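Local structure of molybdopterin-guanine dinucleotide biosynthesis protein A (MobA) (Archaeoglobus fulgidus, 3NGW) at residues 2-7 against 86-91; 114-119 against 159-164. The protein probably acts as a GTP-binding nucleotidyltransferase that attaches a guanine nucleotide to molybdopterin during molybdenum cofactor biosynthesis. All coordinates share one frame; numbering follows the deposited sequence.

Interaction 1: residues 2-7 against 86-91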
loop_
_atom_site.group_PDB
_atom_site.type_symbol
_atom_site.label_atom_id
_atom_site.label_comp_id
_atom_site.label_asym_id
_atom_site.label_seq_id
_atom_site.Cartn_x
_atom_site.Cartn_y
_atom_site.Cartn_z
ATOM N N LYS A 2 10.259 -7.512 1.590
ATOM C CA LYS A 2 8.898 -7.778 2.055
ATOM C C LYS A 2 7.941 -6.670 1.575
ATOM O O LYS A 2 8.236 -5.480 1.701
ATOM C CB LYS A 2 8.867 -7.857 3.586
ATOM C CG LYS A 2 9.170 -9.238 4.145
ATOM C CD LYS A 2 9.426 -9.193 5.645
ATOM C CE LYS A 2 10.761 -8.521 5.948
ATOM N NZ LYS A 2 10.905 -8.228 7.396
ATOM N N VAL A 3 6.795 -7.083 1.037
ATOM C CA VAL A 3 5.783 -6.174 0.518
ATOM C C VAL A 3 4.410 -6.441 1.129
ATOM O O VAL A 3 3.939 -7.582 1.149
ATOM C CB VAL A 3 5.664 -6.315 -1.021
ATOM C CG1 VAL A 3 4.642 -5.335 -1.566
ATOM C CG2 VAL A 3 7.023 -6.084 -1.678
ATOM N N ALA A 4 3.775 -5.387 1.638
ATOM C CA ALA A 4 2.439 -5.501 2.226
ATOM C C ALA A 4 1.480 -4.708 1.344
ATOM O O ALA A 4 1.548 -3.487 1.300
ATOM C CB ALA A 4 2.436 -4.931 3.650
ATOM N N VAL A 5 0.589 -5.400 0.642
ATOM C CA VAL A 5 -0.365 -4.734 -0.237
ATOM C C VAL A 5 -1.693 -4.515 0.490
ATOM O O VAL A 5 -2.324 -5.467 0.948
ATOM C CB VAL A 5 -0.596 -5.566 -1.521
ATOM C CG1 VAL A 5 -1.470 -4.790 -2.513
ATOM C CG2 VAL A 5 0.756 -5.904 -2.166
ATOM N N LEU A 6 -2.095 -3.253 0.617
ATOM C CA LEU A 6 -3.338 -2.908 1.300
ATOM C C LEU A 6 -4.502 -3.029 0.314
ATOM O O LEU A 6 -4.633 -2.206 -0.593
ATOM C CB LEU A 6 -3.250 -1.478 1.854
ATOM C CG LEU A 6 -2.072 -1.144 2.773
ATOM C CD1 LEU A 6 -2.131 0.324 3.159
ATOM C CD2 LEU A 6 -2.103 -2.012 4.018
ATOM N N VAL A 7 -5.346 -4.047 0.495
ATOM C CA VAL A 7 -6.477 -4.280 -0.406
ATOM C C VAL A 7 -7.844 -4.225 0.271
ATOM O O VAL A 7 -8.844 -4.658 -0.303
ATOM C CB VAL A 7 -6.355 -5.663 -1.113
ATOM C CG1 VAL A 7 -4.960 -5.831 -1.697
ATOM C CG2 VAL A 7 -6.675 -6.791 -0.141
ATOM N N CYS A 86 8.791 -3.655 5.964
ATOM C CA CYS A 86 8.316 -3.931 4.618
ATOM C C CYS A 86 8.021 -2.617 3.944
ATOM O O CYS A 86 8.138 -1.562 4.556
ATOM C CB CYS A 86 7.015 -4.726 4.679
ATOM S SG CYS A 86 5.680 -3.835 5.548
ATOM N N VAL A 87 7.642 -2.699 2.676
ATOM C CA VAL A 87 7.250 -1.530 1.914
ATOM C C VAL A 87 5.761 -1.748 1.713
ATOM O O VAL A 87 5.328 -2.875 1.456
ATOM C CB VAL A 87 7.965 -1.446 0.543
ATOM C CG1 VAL A 87 9.384 -0.947 0.730
ATOM C CG2 VAL A 87 7.967 -2.810 -0.126
ATOM N N VAL A 88 4.981 -0.681 1.864
ATOM C CA VAL A 88 3.533 -0.755 1.717
ATOM C C VAL A 88 3.120 -0.209 0.362
ATOM O O VAL A 88 3.712 0.733 -0.152
ATOM C CB VAL A 88 2.817 0.044 2.834
ATOM C CG1 VAL A 88 1.308 0.013 2.626
ATOM C CG2 VAL A 88 3.171 -0.544 4.194
ATOM N N ALA A 89 2.111 -0.829 -0.222
ATOM C CA ALA A 89 1.608 -0.401 -1.506
ATOM C C ALA A 89 0.109 -0.642 -1.458
ATOM O O ALA A 89 -0.343 -1.727 -1.096
ATOM C CB ALA A 89 2.240 -1.206 -2.615
ATOM N N ALA A 90 -0.668 0.377 -1.794
ATOM C CA ALA A 90 -2.106 0.223 -1.782
ATOM C C ALA A 90 -2.562 -0.295 -3.138
ATOM O O ALA A 90 -1.939 -0.018 -4.166
ATOM C CB ALA A 90 -2.761 1.543 -1.467
ATOM N N ILE A 91 -3.640 -1.067 -3.126
ATOM C CA ILE A 91 -4.208 -1.617 -4.340
ATOM C C ILE A 91 -4.691 -0.475 -5.228
ATOM O O ILE A 91 -4.840 -0.648 -6.432
ATOM C CB ILE A 91 -5.404 -2.526 -4.014
ATOM C CG1 ILE A 91 -5.845 -3.279 -5.262
ATOM C CG2 ILE A 91 -6.559 -1.687 -3.487
ATOM C CD1 ILE A 91 -6.835 -4.401 -4.984
#
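K2 to V7 and C86 to I91 form a parallel strand pair in the buried centre of the mixed sheet. This is the core of the Rossmann-like GT-A nucleotidyltransferase fold. Strand 2-6 also bonds strand 40-44 along its other edge. Five backbone hydrogen bonds join the pair in regular alternation. A4 N donates to V87 O at 3.0 Å, and A4 O accepts from A89 N at 3.1 Å. L6 continues the pattern, with L6 N on A89 O and I91 N on L6 O, which carries the pairing past the end of strand 86-90.

The side chains that meet between the strands are mostly valine and alanine, with L6 and C86 among them. V3, V5, V87 and A89 share one face of the sheet. There V3 CG2 meets V87 CG2 at 3.7 Å, and the side chains cross at a slant. Y36 of helix 28-36 and L101 of helix 98-111 help cover this face. A4, L6, V88 and A90 lie on the other face, where L126 packs on L6. C86 brings SG up beside A4 CB, 3.9 Å away. K2 NZ leads away from the pair and is hydrogen-bonded to F83 O.

With CG1 anti to the backbone N (chi1 177°), V88 turns this methyl to L6, where it meets CG and CD1, the latter at 3.5 Å. Beyond the strands, the side chains of V7 and I91 cross at about a right angle, with I91 CD1 4.0 Å from V7 CG1.

Interaction 2: residues 114-119 against 159-164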
loop_
_atom_site.group_PDB
_atom_site.type_symbol
_atom_site.label_atom_id
_atom_site.label_comp_id
_atom_site.label_asym_id
_atom_site.label_seq_id
_atom_site.Cartn_x
_atom_site.Cartn_y
_atom_site.Cartn_z
ATOM N N ASP A 114 12.162 5.015 11.101
ATOM C CA ASP A 114 10.927 4.272 11.326
ATOM C C ASP A 114 10.137 4.141 10.020
ATOM O O ASP A 114 9.443 3.152 9.803
ATOM C CB ASP A 114 10.065 4.935 12.398
ATOM C CG ASP A 114 10.765 5.017 13.732
ATOM O OD1 ASP A 114 11.332 3.998 14.179
ATOM O OD2 ASP A 114 10.741 6.105 14.335
ATOM N N ALA A 115 10.248 5.134 9.150
ATOM C CA ALA A 115 9.554 5.097 7.866
ATOM C C ALA A 115 10.219 6.016 6.848
ATOM O O ALA A 115 10.774 7.060 7.195
ATOM C CB ALA A 115 8.080 5.492 8.049
ATOM N N LEU A 116 10.173 5.599 5.590
ATOM C CA LEU A 116 10.724 6.366 4.483
ATOM C C LEU A 116 9.529 6.562 3.556
ATOM O O LEU A 116 9.059 5.607 2.930
ATOM C CB LEU A 116 11.823 5.579 3.761
ATOM C CG LEU A 116 12.395 6.285 2.522
ATOM C CD1 LEU A 116 13.347 7.361 2.979
ATOM C CD2 LEU A 116 13.114 5.299 1.617
ATOM N N ILE A 117 9.044 7.798 3.477
ATOM C CA ILE A 117 7.859 8.122 2.691
ATOM C C ILE A 117 8.113 9.120 1.568
ATOM O O ILE A 117 8.638 10.211 1.801
ATOM C CB ILE A 117 6.758 8.686 3.629
ATOM C CG1 ILE A 117 6.440 7.645 4.708
ATOM C CG2 ILE A 117 5.519 9.055 2.838
ATOM C CD1 ILE A 117 5.488 8.128 5.783
ATOM N N PRO A 118 7.742 8.757 0.331
ATOM C CA PRO A 118 7.922 9.619 -0.842
ATOM C C PRO A 118 7.153 10.928 -0.673
ATOM O O PRO A 118 6.056 10.942 -0.111
ATOM C CB PRO A 118 7.376 8.765 -1.987
ATOM C CG PRO A 118 7.649 7.361 -1.511
ATOM C CD PRO A 118 7.229 7.437 -0.066
ATOM N N LYS A 119 7.724 12.026 -1.159
ATOM C CA LYS A 119 7.069 13.315 -1.013
ATOM C C LYS A 119 7.474 14.395 -2.006
ATOM O O LYS A 119 8.657 14.592 -2.285
ATOM C CB LYS A 119 7.307 13.845 0.402
ATOM C CG LYS A 119 6.816 15.260 0.618
ATOM C CD LYS A 119 7.193 15.778 1.985
ATOM C CE LYS A 119 6.641 17.181 2.183
ATOM N NZ LYS A 119 7.028 17.772 3.501
ATOM N N VAL A 159 11.722 9.695 7.358
ATOM C CA VAL A 159 12.575 10.239 6.305
ATOM C C VAL A 159 11.717 10.496 5.075
ATOM O O VAL A 159 11.253 9.555 4.435
ATOM C CB VAL A 159 13.705 9.258 5.892
ATOM C CG1 VAL A 159 14.441 9.801 4.669
ATOM C CG2 VAL A 159 14.686 9.074 7.037
ATOM N N TYR A 160 11.489 11.761 4.748
ATOM C CA TYR A 160 10.686 12.081 3.577
ATOM C C TYR A 160 11.581 12.116 2.344
ATOM O O TYR A 160 12.425 12.989 2.198
ATOM C CB TYR A 160 9.950 13.402 3.815
ATOM C CG TYR A 160 8.835 13.230 4.830
ATOM C CD1 TYR A 160 7.631 12.626 4.471
ATOM C CD2 TYR A 160 9.010 13.601 6.164
ATOM C CE1 TYR A 160 6.629 12.391 5.413
ATOM C CE2 TYR A 160 8.010 13.369 7.120
ATOM C CZ TYR A 160 6.824 12.763 6.733
ATOM O OH TYR A 160 5.827 12.512 7.654
ATOM N N TYR A 161 11.398 11.131 1.471
ATOM C CA TYR A 161 12.194 10.999 0.264
ATOM C C TYR A 161 11.633 11.822 -0.892
ATOM O O TYR A 161 10.465 11.689 -1.254
ATOM C CB TYR A 161 12.255 9.532 -0.140
ATOM C CG TYR A 161 13.463 9.153 -0.960
ATOM C CD1 TYR A 161 14.725 9.059 -0.376
ATOM C CD2 TYR A 161 13.338 8.847 -2.313
ATOM C CE1 TYR A 161 15.836 8.661 -1.121
ATOM C CE2 TYR A 161 14.440 8.449 -3.066
ATOM C CZ TYR A 161 15.684 8.355 -2.460
ATOM O OH TYR A 161 16.763 7.930 -3.193
ATOM N N PRO A 162 12.469 12.685 -1.493
ATOM C CA PRO A 162 12.038 13.523 -2.612
ATOM C C PRO A 162 11.565 12.656 -3.766
ATOM O O PRO A 162 12.332 11.863 -4.322
ATOM C CB PRO A 162 13.298 14.311 -2.958
ATOM C CG PRO A 162 14.011 14.399 -1.646
ATOM C CD PRO A 162 13.865 12.988 -1.134
ATOM N N VAL A 163 10.298 12.809 -4.126
ATOM C CA VAL A 163 9.738 12.017 -5.204
ATOM C C VAL A 163 10.580 12.137 -6.475
ATOM O O VAL A 163 10.623 11.213 -7.283
ATOM C CB VAL A 163 8.265 12.416 -5.490
ATOM C CG1 VAL A 163 8.182 13.855 -5.978
ATOM C CG2 VAL A 163 7.677 11.468 -6.513
ATOM N N GLU A 164 11.265 13.267 -6.634
ATOM C CA GLU A 164 12.106 13.491 -7.803
ATOM C C GLU A 164 13.245 12.480 -7.899
ATOM O O GLU A 164 13.672 12.124 -8.993
ATOM C CB GLU A 164 12.674 14.911 -7.786
ATOM C CG GLU A 164 11.644 15.990 -8.094
ATOM C CD GLU A 164 11.229 16.014 -9.562
ATOM O OE1 GLU A 164 10.802 14.964 -10.083
ATOM O OE2 GLU A 164 11.328 17.088 -10.197
#
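K119 holds CG opposite its own N (chi1 173°) and stays extended to the amine, while Y160 sets CG opposite its carbonyl carbon (chi1 -72°). These torsions bring the two side chains together, and they cross at a slant, with K119 CD 4.0 Å from Y160 CD1. K119 NZ lies 5.3 Å from the centroid of the Y160 ring, so any cation-pi attraction is weak at most. The same ring reaches I117, whose CB is 4.1 Å from Y160 CE1. With an alanine at Y160, the K119 chain would probably lose the ring that K119 CD rests against and be freer to swing, and I117 CB would lose its contact with the ring.

These residues belong to a parallel strand pair at one margin of the GT-A sheet. Strand 158-162 is its outermost strand within the chain. Strand 115-119 lies inside it and is flanked on its other edge by strand 129-130. V159 N donates to A115 O at 2.8 Å, in a nearly straight bond. I117 N donates to V159 O, and I117 O accepts from Y161 N. K119 N then bonds Y161 O.

L116, P118 and Y161 occupy the face opposite Y160. L116 CD1 touches Y161 CB at 4.0 Å, and L104 of helix 98-111 packs on L116 and P118. The Y161 hydroxyl is hydrogen-bonded to H103 of that helix. At the far end V163 N, entering a 3-10 turn, donates to K119 O at 3.0 Å from above the K119 carbonyl plane.

Overall arrangement
Both contacts are parallel strand pairs in one mixed sheet, and each is joined by five backbone hydrogen bonds. Their centres lie about 16 Å apart, and their nearest atoms, about 7 Å apart, do not touch. Strand 129-130, antiparallel to its neighbours, lies between the two pairs. Interaction 1 is almost wholly buried near the centre of the chain, and its facing side chains are mostly valine and alanine. Interaction 2 closes the sheet at one margin and is partly open to solvent. Its chemistry mixes aliphatic side chains, tyrosine rings and the long K119 chain. Helix 98-111 links them, since it packs on V87 in the first and on L116 and P118 in the second.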